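Local coordinates for protein N-alpha-acetyltransferase 35, NatC auxiliary subunit (Saccharomyces cerevisiae, PDB 6YGA) that serves as the auxiliary subunit of the NatC N-terminal acetyltransferase, the complex that acetylates the N-terminal methionine of the L-A virus Gag protein, at residues B[80-85]-B[142-147]; B[74-79]-B[117-122]; B[91-96]-B[218-223]. One frame throughout, in Å; residues are numbered along the deposited sequence.

The three contacts lie side by side in the N-terminal helical part of the chain; the centres of contacts 2 and 3 are each about 13 Å from that of contact 1 and about 18 Å from each other. Contacts 1 and 2 are partly buried and fix the loop between helix 71-75 and helix 85-104, its later part against helix 142-167 (contact 1) and its earlier part against helix 118-129 (contact 2). Contact 3 is wholly buried and pairs helix 85-104 with helix 215-231. Aromatic rings dominate contacts 1 and 2, and a hydrogen bond crosses between segments only in contact 1; contact 3 relies on aliphatic side chains and a selenomethionine packed on Ala93 and Asp94. Tyr119 CE2 and Ile92 CD1 meet at 3.6 Å, joining contacts 2 and 3.

Contact 1. Residues B[80-85]-B[142-147]; sequences VAYDPP and ILYDKV
Tyr144 reaches out from the first turn of helix 142-167 to the loop before helix 85-104, and its hydroxyl gives a hydrogen bond to the carbonyl oxygen of Tyr82 (OH to O, 2.6 Å). The donor stands 19° from the carbonyl plane, and the C=O...OH angle is 114°, so the oxygen is approached well to one side of the bond axis. Ala81 lies over one face of the Tyr144 ring in a CH-pi contact, its CA 3.9 Å from the centroid. Pro85 CB comes up at the ring edge, 4.1 Å from Tyr144 CE1, and also meets Leu143 CD1 at 3.8 Å. Ring and leucine branch thus receive the loop just where it turns into a helix: Pro84, preceded by a cis peptide bond, is the N-cap residue, and Pro85 opens helix 85-104. Tyr144 CG lies anti to its own carbonyl carbon (chi1 -77°), which sends the ring outward to the loop. Farther out, the Tyr82 hydroxyl oxygen probably accepts a hydrogen bond from the backbone N of Asp77, and its ring meets that of Phe76 with the planes nearly parallel. Val89 of helix 85-104 touches both Leu143 and Tyr144.

Contact 2. Residues B[74-79]-B[117-122]; sequences IEFDVN and CRYTES
Tyr119 and Phe76 bring their rings together at almost a right angle, planes 85° apart and centroids 5.9 Å from each other, in an oblique pairing. Followed outward from CB, the Tyr119 side chain leaves helix 118-129 with a chi1 of -68°, which sets CG beside the backbone N and turns the ring so that one face meets Val78 and the CE2 side meets Phe76. CD1 is the first ring atom to meet the loop, 3.9 Å from Val78 CG1, and CE1 next to it touches the same methyl. This methyl sits over one face, offset toward the rim, in a CH-pi contact 24° from the ring normal. On the other side of the ring's long axis, CE2 packs on Phe76 CZ at 3.9 Å. At the tip, the hydroxyl oxygen lies by the edge of the phenylalanine ring, 3.6 Å from Phe76 CZ; it is buried here and has no polar partner in the model. Arg118 flanks the phenylalanine with the aliphatic part of its bent chain, CG lying 4.1 Å from Phe76 CD1, while its guanidinium forms a cation-pi contact with Tyr276. Val78 reaches one turn farther along the helix, CG2 lying 4.2 Å from Ser122 OG. Trp137 meets the tyrosine edge-to-face. The loop is shaped by an Asx turn, in which Asp77 OD1 accepts from Asn79 N at 2.6 Å, and the helix begins with Cys117 as N-cap, its SG accepting a weak capping bond from Tyr119 N. The arrangement is that of a connecting loop packed on the first turn of a helix in the largely helical Mak10-family region of the chain.

Contact 3. Residues B[91-96]-B[218-223]; sequences AIADRL and TMLKHI
Helices 91-96 and 218-223 run in the same general direction, their axes inclined at 42° and 9.8 Å apart at closest approach. The CA atoms come nearest between Asp94 and Ile223, 6.9 Å apart, and the small Ala93 side chain faces Ile223 and Leu220, consistent with the approach of Ile223 CD1 to the backbone at Asp94. Ile223 touches both residues. Its two branches meet neighbouring positions of the first helix: CG2 rests on Ala93 CB at 3.7 Å, while CD1 extends to Asp94 N at 3.5 Å and also packs on Asp94 CB. An extended chain, with chi2 at 177°, carries that terminal methyl to the backbone of the opposing helix. Leu220, nearly one turn earlier on its helix, adds CD1 against Ala93 CB at 4.1 Å, so the alanine methyl is touched by both aliphatic residues. Met219, present as selenomethionine, curls round through bends at chi2 and chi3 and places its CE 3.9 Å from Asp94 CB, near the root of a carboxylate whose polar atoms have other partners. Asp94 OD1 is hydrogen-bonded to the hydroxyl of Tyr297, and OD2 makes a salt bridge with Arg98 one turn on. These bonds satisfy the buried acid and would be expected to favour its charged form. Helix 142-167 borders the pair: its Val147 packs on Leu220, and its Leu148 meets Ile92, whose side chain leads away from helix 215-231. Helix 245-260 packs on Met219 through Val257 and Ile260, so that helix 215-231 meets helices 85-104, 142-167 and 245-260 here.

Contact 1. Residues B[80-85]-B[142-147]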
ATOM      1  N   VAL B  80     -26.744  31.264  -7.854  1.00 91.07           N
ATOM      2  CA  VAL B  80     -27.334  31.374  -9.183  1.00 93.58           C
ATOM      3  C   VAL B  80     -27.911  30.025  -9.584  1.00 93.01           C
ATOM      4  O   VAL B  80     -27.272  28.981  -9.408  1.00 90.01           O
ATOM      5  CB  VAL B  80     -26.287  31.866 -10.201  1.00 94.79           C
ATOM      6  CG1 VAL B  80     -26.868  31.904 -11.606  1.00 97.48           C
ATOM      7  CG2 VAL B  80     -25.767  33.238  -9.798  1.00 96.99           C
ATOM      8  N   ALA B  81     -29.135  30.042 -10.107  1.00 96.14           N
ATOM      9  CA  ALA B  81     -29.805  28.838 -10.593  1.00 95.28           C
ATOM     10  C   ALA B  81     -29.540  28.735 -12.090  1.00 98.01           C
ATOM     11  O   ALA B  81     -30.226  29.366 -12.896  1.00100.98           O
ATOM     12  CB  ALA B  81     -31.298  28.885 -10.293  1.00 95.15           C
ATOM     13  N   TYR B  82     -28.544  27.934 -12.457  1.00 98.23           N
ATOM     14  CA  TYR B  82     -28.132  27.812 -13.849  1.00100.50           C
ATOM     15  C   TYR B  82     -29.126  26.968 -14.637  1.00105.18           C
ATOM     16  O   TYR B  82     -29.653  25.969 -14.139  1.00102.79           O
ATOM     17  CB  TYR B  82     -26.729  27.210 -13.932  1.00 95.72           C
ATOM     18  CG  TYR B  82     -25.669  28.084 -13.293  1.00 93.68           C
ATOM     19  CD1 TYR B  82     -25.373  27.975 -11.937  1.00 90.61           C
ATOM     20  CD2 TYR B  82     -24.974  29.027 -14.040  1.00 94.93           C
ATOM     21  CE1 TYR B  82     -24.414  28.776 -11.347  1.00 90.41           C
ATOM     22  CE2 TYR B  82     -24.012  29.834 -13.459  1.00 94.88           C
ATOM     23  CZ  TYR B  82     -23.737  29.702 -12.111  1.00 93.08           C
ATOM     24  OH  TYR B  82     -22.781  30.500 -11.526  1.00 93.50           O
ATOM     25  N   ASP B  83     -29.382  27.382 -15.876  1.00114.61           N
ATOM     26  CA  ASP B  83     -30.360  26.833 -16.805  1.00118.78           C
ATOM     27  C   ASP B  83     -29.695  25.886 -17.798  1.00114.56           C
ATOM     28  O   ASP B  83     -28.571  26.146 -18.245  1.00113.60           O
ATOM     29  CB  ASP B  83     -31.055  27.961 -17.569  1.00128.57           C
ATOM     30  CG  ASP B  83     -31.583  29.045 -16.649  1.00134.41           C
ATOM     31  OD1 ASP B  83     -32.551  28.785 -15.905  1.00134.19           O
ATOM     32  OD2 ASP B  83     -31.010  30.156 -16.655  1.00139.75           O
ATOM     33  N   PRO B  84     -30.347  24.764 -18.157  1.00109.04           N
ATOM     34  CA  PRO B  84     -31.627  24.294 -17.603  1.00106.07           C
ATOM     35  C   PRO B  84     -31.484  23.635 -16.225  1.00100.54           C
ATOM     36  O   PRO B  84     -30.591  22.812 -16.034  1.00 98.59           O
ATOM     37  CB  PRO B  84     -32.108  23.281 -18.647  1.00106.72           C
ATOM     38  CG  PRO B  84     -30.864  22.793 -19.305  1.00106.45           C
ATOM     39  CD  PRO B  84     -29.925  23.967 -19.324  1.00108.01           C
ATOM     40  N   PRO B  85     -32.372  23.987 -15.288  1.00 96.69           N
ATOM     41  CA  PRO B  85     -32.147  23.596 -13.881  1.00 92.34           C
ATOM     42  C   PRO B  85     -32.152  22.097 -13.631  1.00 90.80           C
ATOM     43  O   PRO B  85     -31.251  21.588 -12.948  1.00 87.90           O
ATOM     44  CB  PRO B  85     -33.294  24.305 -13.145  1.00 92.96           C
ATOM     45  CG  PRO B  85     -33.672  25.442 -14.043  1.00 96.75           C
ATOM     46  CD  PRO B  85     -33.512  24.906 -15.431  1.00 97.93           C
ATOM     47  N   ILE B 142     -36.232  25.316  -6.664  1.00101.18           N
ATOM     48  CA  ILE B 142     -36.440  24.205  -5.742  1.00 98.48           C
ATOM     49  C   ILE B 142     -35.440  23.083  -5.994  1.00 94.98           C
ATOM     50  O   ILE B 142     -35.123  22.307  -5.084  1.00 91.64           O
ATOM     51  CB  ILE B 142     -37.894  23.707  -5.835  1.00100.54           C
ATOM     52  CG1 ILE B 142     -38.284  22.998  -4.541  1.00 98.83           C
ATOM     53  CG2 ILE B 142     -38.089  22.780  -7.035  1.00100.89           C
ATOM     54  CD1 ILE B 142     -38.188  23.884  -3.317  1.00 98.82           C
ATOM     55  N   LEU B 143     -34.928  22.975  -7.220  1.00 94.78           N
ATOM     56  CA  LEU B 143     -33.981  21.911  -7.531  1.00 90.56           C
ATOM     57  C   LEU B 143     -32.620  22.188  -6.904  1.00 88.11           C
ATOM     58  O   LEU B 143     -31.958  21.267  -6.407  1.00 85.43           O
ATOM     59  CB  LEU B 143     -33.873  21.753  -9.047  1.00 91.39           C
ATOM     60  CG  LEU B 143     -35.194  21.437  -9.753  1.00 93.65           C
ATOM     61  CD1 LEU B 143     -35.009  21.499 -11.255  1.00 94.96           C
ATOM     62  CD2 LEU B 143     -35.725  20.072  -9.331  1.00 91.23           C
ATOM     63  N   TYR B 144     -32.196  23.454  -6.898  1.00 88.94           N
ATOM     64  CA  TYR B 144     -30.905  23.809  -6.318  1.00 87.16           C
ATOM     65  C   TYR B 144     -30.957  23.855  -4.795  1.00 84.89           C
ATOM     66  O   TYR B 144     -30.037  23.372  -4.129  1.00 81.32           O
ATOM     67  CB  TYR B 144     -30.435  25.159  -6.859  1.00 90.91           C
ATOM     68  CG  TYR B 144     -29.877  25.109  -8.264  1.00 93.52           C
ATOM     69  CD1 TYR B 144     -30.714  25.198  -9.366  1.00 97.27           C
ATOM     70  CD2 TYR B 144     -28.511  24.978  -8.486  1.00 92.01           C
ATOM     71  CE1 TYR B 144     -30.211  25.154 -10.650  1.00 98.91           C
ATOM     72  CE2 TYR B 144     -27.996  24.933  -9.767  1.00 93.66           C
ATOM     73  CZ  TYR B 144     -28.851  25.021 -10.846  1.00 97.26           C
ATOM     74  OH  TYR B 144     -28.346  24.976 -12.124  1.00 98.56           O
ATOM     75  N   ASP B 145     -32.022  24.428  -4.230  1.00 86.92           N
ATOM     76  CA  ASP B 145     -32.045  24.700  -2.795  1.00 87.08           C
ATOM     77  C   ASP B 145     -32.432  23.469  -1.981  1.00 85.27           C
ATOM     78  O   ASP B 145     -31.881  23.244  -0.897  1.00 84.75           O
ATOM     79  CB  ASP B 145     -32.999  25.859  -2.494  1.00 90.56           C
ATOM     80  CG  ASP B 145     -32.650  27.122  -3.267  1.00 92.00           C
ATOM     81  OD1 ASP B 145     -32.018  27.007  -4.336  1.00 90.66           O
ATOM     82  OD2 ASP B 145     -33.001  28.228  -2.802  1.00 94.19           O
ATOM     83  N   LYS B 146     -33.371  22.664  -2.477  1.00 84.88           N
ATOM     84  CA  LYS B 146     -33.886  21.522  -1.731  1.00 84.82           C
ATOM     85  C   LYS B 146     -33.356  20.188  -2.234  1.00 81.68           C
ATOM     86  O   LYS B 146     -32.834  19.394  -1.445  1.00 79.14           O
ATOM     87  CB  LYS B 146     -35.424  21.519  -1.768  1.00 91.54           C
ATOM     88  CG  LYS B 146     -36.079  21.388  -0.398  1.00 97.31           C
ATOM     89  CD  LYS B 146     -35.690  20.076   0.281  1.00 98.86           C
ATOM     90  CE  LYS B 146     -36.092  20.040   1.754  1.00100.65           C
ATOM     91  NZ  LYS B 146     -35.773  18.721   2.383  1.00 98.12           N
ATOM     92  N   VAL B 147     -33.480  19.912  -3.533  1.00 80.79           N
ATOM     93  CA  VAL B 147     -33.038  18.624  -4.062  1.00 76.55           C
ATOM     94  C   VAL B 147     -31.518  18.519  -4.022  1.00 71.64           C
ATOM     95  O   VAL B 147     -30.960  17.559  -3.477  1.00 67.62           O
ATOM     96  CB  VAL B 147     -33.582  18.414  -5.486  1.00 75.49           C
ATOM     97  CG1 VAL B 147     -33.083  17.093  -6.058  1.00 73.17           C
ATOM     98  CG2 VAL B 147     -35.099  18.456  -5.477  1.00 75.89           C
TER

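Contact 2. Residues B[74-79]-B[117-122]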
ATOM      1  N   ILE B  74     -13.713  31.178 -11.561  1.00 83.31           N
ATOM      2  CA  ILE B  74     -13.494  32.243 -10.587  1.00 83.03           C
ATOM      3  C   ILE B  74     -14.821  32.851 -10.147  1.00 83.46           C
ATOM      4  O   ILE B  74     -15.018  33.154  -8.964  1.00 83.06           O
ATOM      5  CB  ILE B  74     -12.548  33.311 -11.169  1.00 85.86           C
ATOM      6  CG1 ILE B  74     -11.155  32.725 -11.406  1.00 84.69           C
ATOM      7  CG2 ILE B  74     -12.461  34.516 -10.245  1.00 85.95           C
ATOM      8  CD1 ILE B  74     -10.198  33.669 -12.112  1.00 88.34           C
ATOM      9  N   GLU B  75     -15.752  33.025 -11.082  1.00 84.71           N
ATOM     10  CA  GLU B  75     -16.987  33.755 -10.830  1.00 90.25           C
ATOM     11  C   GLU B  75     -18.160  32.857 -10.454  1.00 87.87           C
ATOM     12  O   GLU B  75     -19.267  33.371 -10.258  1.00 90.94           O
ATOM     13  CB  GLU B  75     -17.368  34.588 -12.062  1.00 95.69           C
ATOM     14  CG  GLU B  75     -16.285  35.551 -12.542  1.00101.65           C
ATOM     15  CD  GLU B  75     -15.978  36.652 -11.541  1.00105.53           C
ATOM     16  OE1 GLU B  75     -16.812  36.904 -10.647  1.00106.38           O
ATOM     17  OE2 GLU B  75     -14.896  37.267 -11.650  1.00107.40           O
ATOM     18  N   PHE B  76     -17.957  31.544 -10.351  1.00 83.54           N
ATOM     19  CA  PHE B  76     -19.069  30.644 -10.067  1.00 81.74           C
ATOM     20  C   PHE B  76     -19.740  31.015  -8.750  1.00 84.15           C
ATOM     21  O   PHE B  76     -19.076  31.208  -7.727  1.00 82.89           O
ATOM     22  CB  PHE B  76     -18.596  29.189 -10.020  1.00 75.91           C
ATOM     23  CG  PHE B  76     -19.723  28.199  -9.885  1.00 73.98           C
ATOM     24  CD1 PHE B  76     -20.211  27.848  -8.635  1.00 72.75           C
ATOM     25  CD2 PHE B  76     -20.308  27.637 -11.008  1.00 73.83           C
ATOM     26  CE1 PHE B  76     -21.253  26.952  -8.509  1.00 73.24           C
ATOM     27  CE2 PHE B  76     -21.350  26.736 -10.887  1.00 73.49           C
ATOM     28  CZ  PHE B  76     -21.822  26.394  -9.636  1.00 73.71           C
ATOM     29  N   ASP B  77     -21.068  31.103  -8.781  1.00 89.40           N
ATOM     30  CA  ASP B  77     -21.868  31.478  -7.623  1.00 91.25           C
ATOM     31  C   ASP B  77     -22.874  30.376  -7.333  1.00 88.84           C
ATOM     32  O   ASP B  77     -23.633  29.975  -8.219  1.00 88.44           O
ATOM     33  CB  ASP B  77     -22.584  32.811  -7.859  1.00 95.36           C
ATOM     34  CG  ASP B  77     -23.191  33.386  -6.588  1.00 99.31           C
ATOM     35  OD1 ASP B  77     -23.919  32.660  -5.880  1.00 98.41           O
ATOM     36  OD2 ASP B  77     -22.929  34.571  -6.294  1.00103.46           O
ATOM     37  N   VAL B  78     -22.884  29.902  -6.085  1.00 86.88           N
ATOM     38  CA  VAL B  78     -23.808  28.841  -5.703  1.00 84.19           C
ATOM     39  C   VAL B  78     -25.251  29.335  -5.704  1.00 85.43           C
ATOM     40  O   VAL B  78     -26.181  28.539  -5.890  1.00 83.30           O
ATOM     41  CB  VAL B  78     -23.413  28.265  -4.332  1.00 81.15           C
ATOM     42  CG1 VAL B  78     -22.176  27.391  -4.462  1.00 76.47           C
ATOM     43  CG2 VAL B  78     -23.169  29.391  -3.341  1.00 82.72           C
ATOM     44  N   ASN B  79     -25.468  30.639  -5.501  1.00 87.51           N
ATOM     45  CA  ASN B  79     -26.820  31.178  -5.405  1.00 89.85           C
ATOM     46  C   ASN B  79     -27.487  31.370  -6.761  1.00 91.85           C
ATOM     47  O   ASN B  79     -28.693  31.631  -6.806  1.00 95.23           O
ATOM     48  CB  ASN B  79     -26.817  32.514  -4.649  1.00 92.23           C
ATOM     49  CG  ASN B  79     -26.119  32.426  -3.305  1.00 90.66           C
ATOM     50  OD1 ASN B  79     -26.645  31.845  -2.354  1.00 90.35           O
ATOM     51  ND2 ASN B  79     -24.928  33.010  -3.218  1.00 90.14           N
ATOM     52  N   CYS B 117     -16.071  20.198  -5.513  1.00 59.30           N
ATOM     53  CA  CYS B 117     -17.391  20.777  -5.724  1.00 63.94           C
ATOM     54  C   CYS B 117     -17.572  22.022  -4.861  1.00 63.11           C
ATOM     55  O   CYS B 117     -17.307  21.997  -3.655  1.00 60.37           O
ATOM     56  CB  CYS B 117     -18.471  19.742  -5.398  1.00 63.59           C
ATOM     57  SG  CYS B 117     -20.179  20.334  -5.505  1.00 66.07           S
ATOM     58  N   ARG B 118     -18.038  23.111  -5.477  1.00 63.34           N
ATOM     59  CA  ARG B 118     -18.258  24.340  -4.722  1.00 65.80           C
ATOM     60  C   ARG B 118     -19.436  24.229  -3.763  1.00 67.95           C
ATOM     61  O   ARG B 118     -19.498  24.984  -2.787  1.00 69.59           O
ATOM     62  CB  ARG B 118     -18.470  25.516  -5.677  1.00 67.98           C
ATOM     63  CG  ARG B 118     -17.257  25.830  -6.534  1.00 68.97           C
ATOM     64  CD  ARG B 118     -16.073  26.228  -5.674  1.00 67.31           C
ATOM     65  NE  ARG B 118     -16.346  27.444  -4.916  1.00 70.14           N
ATOM     66  CZ  ARG B 118     -16.158  28.673  -5.384  1.00 71.57           C
ATOM     67  NH1 ARG B 118     -15.692  28.854  -6.613  1.00 71.19           N
ATOM     68  NH2 ARG B 118     -16.431  29.724  -4.624  1.00 72.45           N
ATOM     69  N   TYR B 119     -20.368  23.306  -4.017  1.00 68.33           N
ATOM     70  CA  TYR B 119     -21.517  23.160  -3.132  1.00 69.53           C
ATOM     71  C   TYR B 119     -21.129  22.465  -1.834  1.00 67.50           C
ATOM     72  O   TYR B 119     -21.586  22.857  -0.755  1.00 68.08           O
ATOM     73  CB  TYR B 119     -22.634  22.398  -3.841  1.00 69.80           C
ATOM     74  CG  TYR B 119     -23.251  23.159  -4.992  1.00 73.86           C
ATOM     75  CD1 TYR B 119     -24.259  24.090  -4.774  1.00 75.90           C
ATOM     76  CD2 TYR B 119     -22.822  22.951  -6.295  1.00 75.32           C
ATOM     77  CE1 TYR B 119     -24.825  24.790  -5.822  1.00 79.44           C
ATOM     78  CE2 TYR B 119     -23.382  23.647  -7.351  1.00 78.43           C
ATOM     79  CZ  TYR B 119     -24.383  24.565  -7.107  1.00 80.16           C
ATOM     80  OH  TYR B 119     -24.946  25.263  -8.150  1.00 82.97           O
ATOM     81  N   THR B 120     -20.285  21.431  -1.918  1.00 66.31           N
ATOM     82  CA  THR B 120     -19.828  20.755  -0.708  1.00 65.29           C
ATOM     83  C   THR B 120     -18.966  21.681   0.140  1.00 65.26           C
ATOM     84  O   THR B 120     -19.037  21.647   1.373  1.00 65.54           O
ATOM     85  CB  THR B 120     -19.057  19.482  -1.065  1.00 66.86           C
ATOM     86  OG1 THR B 120     -17.853  19.829  -1.759  1.00 70.99           O
ATOM     87  CG2 THR B 120     -19.894  18.575  -1.952  1.00 65.90           C
ATOM     88  N   GLU B 121     -18.145  22.513  -0.506  1.00 65.36           N
ATOM     89  CA  GLU B 121     -17.386  23.518   0.228  1.00 67.04           C
ATOM     90  C   GLU B 121     -18.318  24.503   0.919  1.00 70.79           C
ATOM     91  O   GLU B 121     -18.077  24.896   2.067  1.00 72.41           O
ATOM     92  CB  GLU B 121     -16.434  24.250  -0.723  1.00 69.06           C
ATOM     93  CG  GLU B 121     -15.274  24.997  -0.055  1.00 72.27           C
ATOM     94  CD  GLU B 121     -15.642  26.388   0.425  1.00 80.12           C
ATOM     95  OE1 GLU B 121     -16.751  26.865   0.102  1.00 83.73           O
ATOM     96  OE2 GLU B 121     -14.814  27.008   1.126  1.00 83.13           O
ATOM     97  N   SER B 122     -19.392  24.909   0.237  1.00 72.34           N
ATOM     98  CA  SER B 122     -20.311  25.888   0.807  1.00 74.37           C
ATOM     99  C   SER B 122     -21.041  25.316   2.017  1.00 73.59           C
ATOM    100  O   SER B 122     -21.160  25.978   3.056  1.00 75.32           O
ATOM    101  CB  SER B 122     -21.303  26.355  -0.261  1.00 76.76           C
ATOM    102  OG  SER B 122     -22.131  27.399   0.221  1.00 80.77           O
TER

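Contact 3. Residues B[91-96]-B[218-223]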
ATOM      1  N   ALA B  91     -26.812  16.892 -13.570  1.00 73.27           N
ATOM      2  CA  ALA B  91     -25.410  16.771 -13.961  1.00 71.86           C
ATOM      3  C   ALA B  91     -24.481  17.049 -12.786  1.00 70.89           C
ATOM      4  O   ALA B  91     -23.426  16.416 -12.659  1.00 68.77           O
ATOM      5  CB  ALA B  91     -25.103  17.712 -15.125  1.00 73.53           C
ATOM      6  N   ILE B  92     -24.851  17.998 -11.922  1.00 71.08           N
ATOM      7  CA  ILE B  92     -24.059  18.278 -10.727  1.00 68.81           C
ATOM      8  C   ILE B  92     -24.040  17.064  -9.805  1.00 70.61           C
ATOM      9  O   ILE B  92     -22.980  16.637  -9.335  1.00 69.96           O
ATOM     10  CB  ILE B  92     -24.604  19.526 -10.009  1.00 67.15           C
ATOM     11  CG1 ILE B  92     -24.284  20.797 -10.798  1.00 71.90           C
ATOM     12  CG2 ILE B  92     -24.036  19.641  -8.607  1.00 60.77           C
ATOM     13  CD1 ILE B  92     -24.896  22.050 -10.201  1.00 73.68           C
ATOM     14  N   ALA B  93     -25.215  16.486  -9.539  1.00 70.97           N
ATOM     15  CA  ALA B  93     -25.278  15.328  -8.654  1.00 67.48           C
ATOM     16  C   ALA B  93     -24.537  14.138  -9.250  1.00 67.37           C
ATOM     17  O   ALA B  93     -23.864  13.394  -8.529  1.00 64.74           O
ATOM     18  CB  ALA B  93     -26.733  14.965  -8.364  1.00 67.34           C
ATOM     19  N   ASP B  94     -24.643  13.947 -10.566  1.00 69.71           N
ATOM     20  CA  ASP B  94     -23.972  12.819 -11.203  1.00 69.48           C
ATOM     21  C   ASP B  94     -22.460  12.907 -11.046  1.00 68.17           C
ATOM     22  O   ASP B  94     -21.808  11.930 -10.660  1.00 67.12           O
ATOM     23  CB  ASP B  94     -24.352  12.752 -12.679  1.00 72.88           C
ATOM     24  CG  ASP B  94     -23.398  11.898 -13.480  1.00 73.65           C
ATOM     25  OD1 ASP B  94     -23.337  10.678 -13.227  1.00 72.57           O
ATOM     26  OD2 ASP B  94     -22.707  12.450 -14.361  1.00 75.55           O
ATOM     27  N   ARG B  95     -21.881  14.071 -11.348  1.00 68.26           N
ATOM     28  CA  ARG B  95     -20.431  14.211 -11.259  1.00 67.10           C
ATOM     29  C   ARG B  95     -19.953  14.069  -9.819  1.00 65.85           C
ATOM     30  O   ARG B  95     -18.874  13.520  -9.567  1.00 66.24           O
ATOM     31  CB  ARG B  95     -19.993  15.550 -11.849  1.00 69.32           C
ATOM     32  CG  ARG B  95     -18.531  15.875 -11.603  1.00 70.55           C
ATOM     33  CD  ARG B  95     -17.971  16.788 -12.673  1.00 73.83           C
ATOM     34  NE  ARG B  95     -16.578  17.119 -12.402  1.00 72.95           N
ATOM     35  CZ  ARG B  95     -15.769  17.730 -13.261  1.00 75.15           C
ATOM     36  NH1 ARG B  95     -16.211  18.078 -14.462  1.00 77.93           N
ATOM     37  NH2 ARG B  95     -14.515  17.987 -12.920  1.00 74.48           N
ATOM     38  N   LEU B  96     -20.747  14.547  -8.860  1.00 64.05           N
ATOM     39  CA  LEU B  96     -20.374  14.396  -7.458  1.00 61.21           C
ATOM     40  C   LEU B  96     -20.307  12.926  -7.060  1.00 59.42           C
ATOM     41  O   LEU B  96     -19.390  12.515  -6.338  1.00 58.59           O
ATOM     42  CB  LEU B  96     -21.358  15.155  -6.571  1.00 60.04           C
ATOM     43  CG  LEU B  96     -21.120  15.040  -5.064  1.00 56.25           C
ATOM     44  CD1 LEU B  96     -19.781  15.647  -4.673  1.00 53.39           C
ATOM     45  CD2 LEU B  96     -22.256  15.692  -4.296  1.00 56.36           C
ATOM     46  N   THR B 218     -35.450  10.804 -14.331  1.00 85.09           N
ATOM     47  CA  THR B 218     -35.175   9.439 -13.895  1.00 83.17           C
ATOM     48  C   THR B 218     -33.771   9.327 -13.313  1.00 81.85           C
ATOM     49  O   THR B 218     -33.565   8.671 -12.285  1.00 80.43           O
ATOM     50  CB  THR B 218     -35.346   8.467 -15.063  1.00 84.63           C
ATOM     51  OG1 THR B 218     -36.582   8.736 -15.738  1.00 87.86           O
ATOM     52  CG2 THR B 218     -35.353   7.030 -14.567  1.00 83.68           C
HETATM   53  N   MSE B 219     -32.797   9.968 -13.953  1.00 83.00           N
HETATM   54  CA  MSE B 219     -31.425  10.011 -13.455  1.00 82.90           C
HETATM   55  C   MSE B 219     -31.348  10.552 -12.032  1.00 80.22           C
HETATM   56  O   MSE B 219     -30.688   9.972 -11.169  1.00 77.53           O
HETATM   57  CB  MSE B 219     -30.561  10.871 -14.374  1.00 88.83           C
HETATM   58  CG  MSE B 219     -29.872  10.108 -15.485  1.00 93.55           C
HETATM   59 SE   MSE B 219     -28.174   9.364 -14.892  0.64 94.25          SE
HETATM   60  CE  MSE B 219     -27.197  11.042 -14.634  1.00 93.49           C
ATOM     61  N   LEU B 220     -32.027  11.679 -11.802  1.00 80.45           N
ATOM     62  CA  LEU B 220     -31.968  12.326 -10.497  1.00 77.66           C
ATOM     63  C   LEU B 220     -32.649  11.479  -9.427  1.00 77.27           C
ATOM     64  O   LEU B 220     -32.201  11.450  -8.276  1.00 76.37           O
ATOM     65  CB  LEU B 220     -32.597  13.716 -10.577  1.00 78.16           C
ATOM     66  CG  LEU B 220     -32.266  14.682  -9.442  1.00 76.21           C
ATOM     67  CD1 LEU B 220     -30.763  14.752  -9.237  1.00 73.12           C
ATOM     68  CD2 LEU B 220     -32.832  16.066  -9.738  1.00 78.06           C
ATOM     69  N   LYS B 221     -33.730  10.782  -9.787  1.00 78.46           N
ATOM     70  CA  LYS B 221     -34.370   9.872  -8.842  1.00 78.97           C
ATOM     71  C   LYS B 221     -33.426   8.744  -8.440  1.00 76.37           C
ATOM     72  O   LYS B 221     -33.328   8.398  -7.256  1.00 75.22           O
ATOM     73  CB  LYS B 221     -35.656   9.305  -9.444  1.00 83.74           C
ATOM     74  CG  LYS B 221     -36.727  10.344  -9.755  1.00 89.08           C
ATOM     75  CD  LYS B 221     -37.977   9.686 -10.327  1.00 93.99           C
ATOM     76  CE  LYS B 221     -38.561   8.670  -9.355  1.00 94.64           C
ATOM     77  NZ  LYS B 221     -39.676   7.889  -9.964  1.00 97.19           N
ATOM     78  N   HIS B 222     -32.716   8.160  -9.408  1.00 74.97           N
ATOM     79  CA  HIS B 222     -31.792   7.076  -9.082  1.00 70.55           C
ATOM     80  C   HIS B 222     -30.599   7.588  -8.287  1.00 68.57           C
ATOM     81  O   HIS B 222     -30.124   6.911  -7.367  1.00 66.88           O
ATOM     82  CB  HIS B 222     -31.322   6.370 -10.354  1.00 71.03           C
ATOM     83  CG  HIS B 222     -32.316   5.402 -10.916  1.00 73.73           C
ATOM     84  ND1 HIS B 222     -32.936   5.596 -12.132  1.00 76.84           N
ATOM     85  CD2 HIS B 222     -32.794   4.230 -10.434  1.00 74.12           C
ATOM     86  CE1 HIS B 222     -33.756   4.588 -12.373  1.00 78.74           C
ATOM     87  NE2 HIS B 222     -33.689   3.746 -11.358  1.00 76.47           N
ATOM     88  N   ILE B 223     -30.092   8.773  -8.635  1.00 69.78           N
ATOM     89  CA  ILE B 223     -28.989   9.369  -7.885  1.00 67.09           C
ATOM     90  C   ILE B 223     -29.387   9.568  -6.428  1.00 68.35           C
ATOM     91  O   ILE B 223     -28.632   9.238  -5.506  1.00 69.02           O
ATOM     92  CB  ILE B 223     -28.554  10.694  -8.538  1.00 65.34           C
ATOM     93  CG1 ILE B 223     -27.783  10.429  -9.832  1.00 65.56           C
ATOM     94  CG2 ILE B 223     -27.717  11.521  -7.582  1.00 62.52           C
ATOM     95  CD1 ILE B 223     -27.381  11.689 -10.565  1.00 66.24           C
TER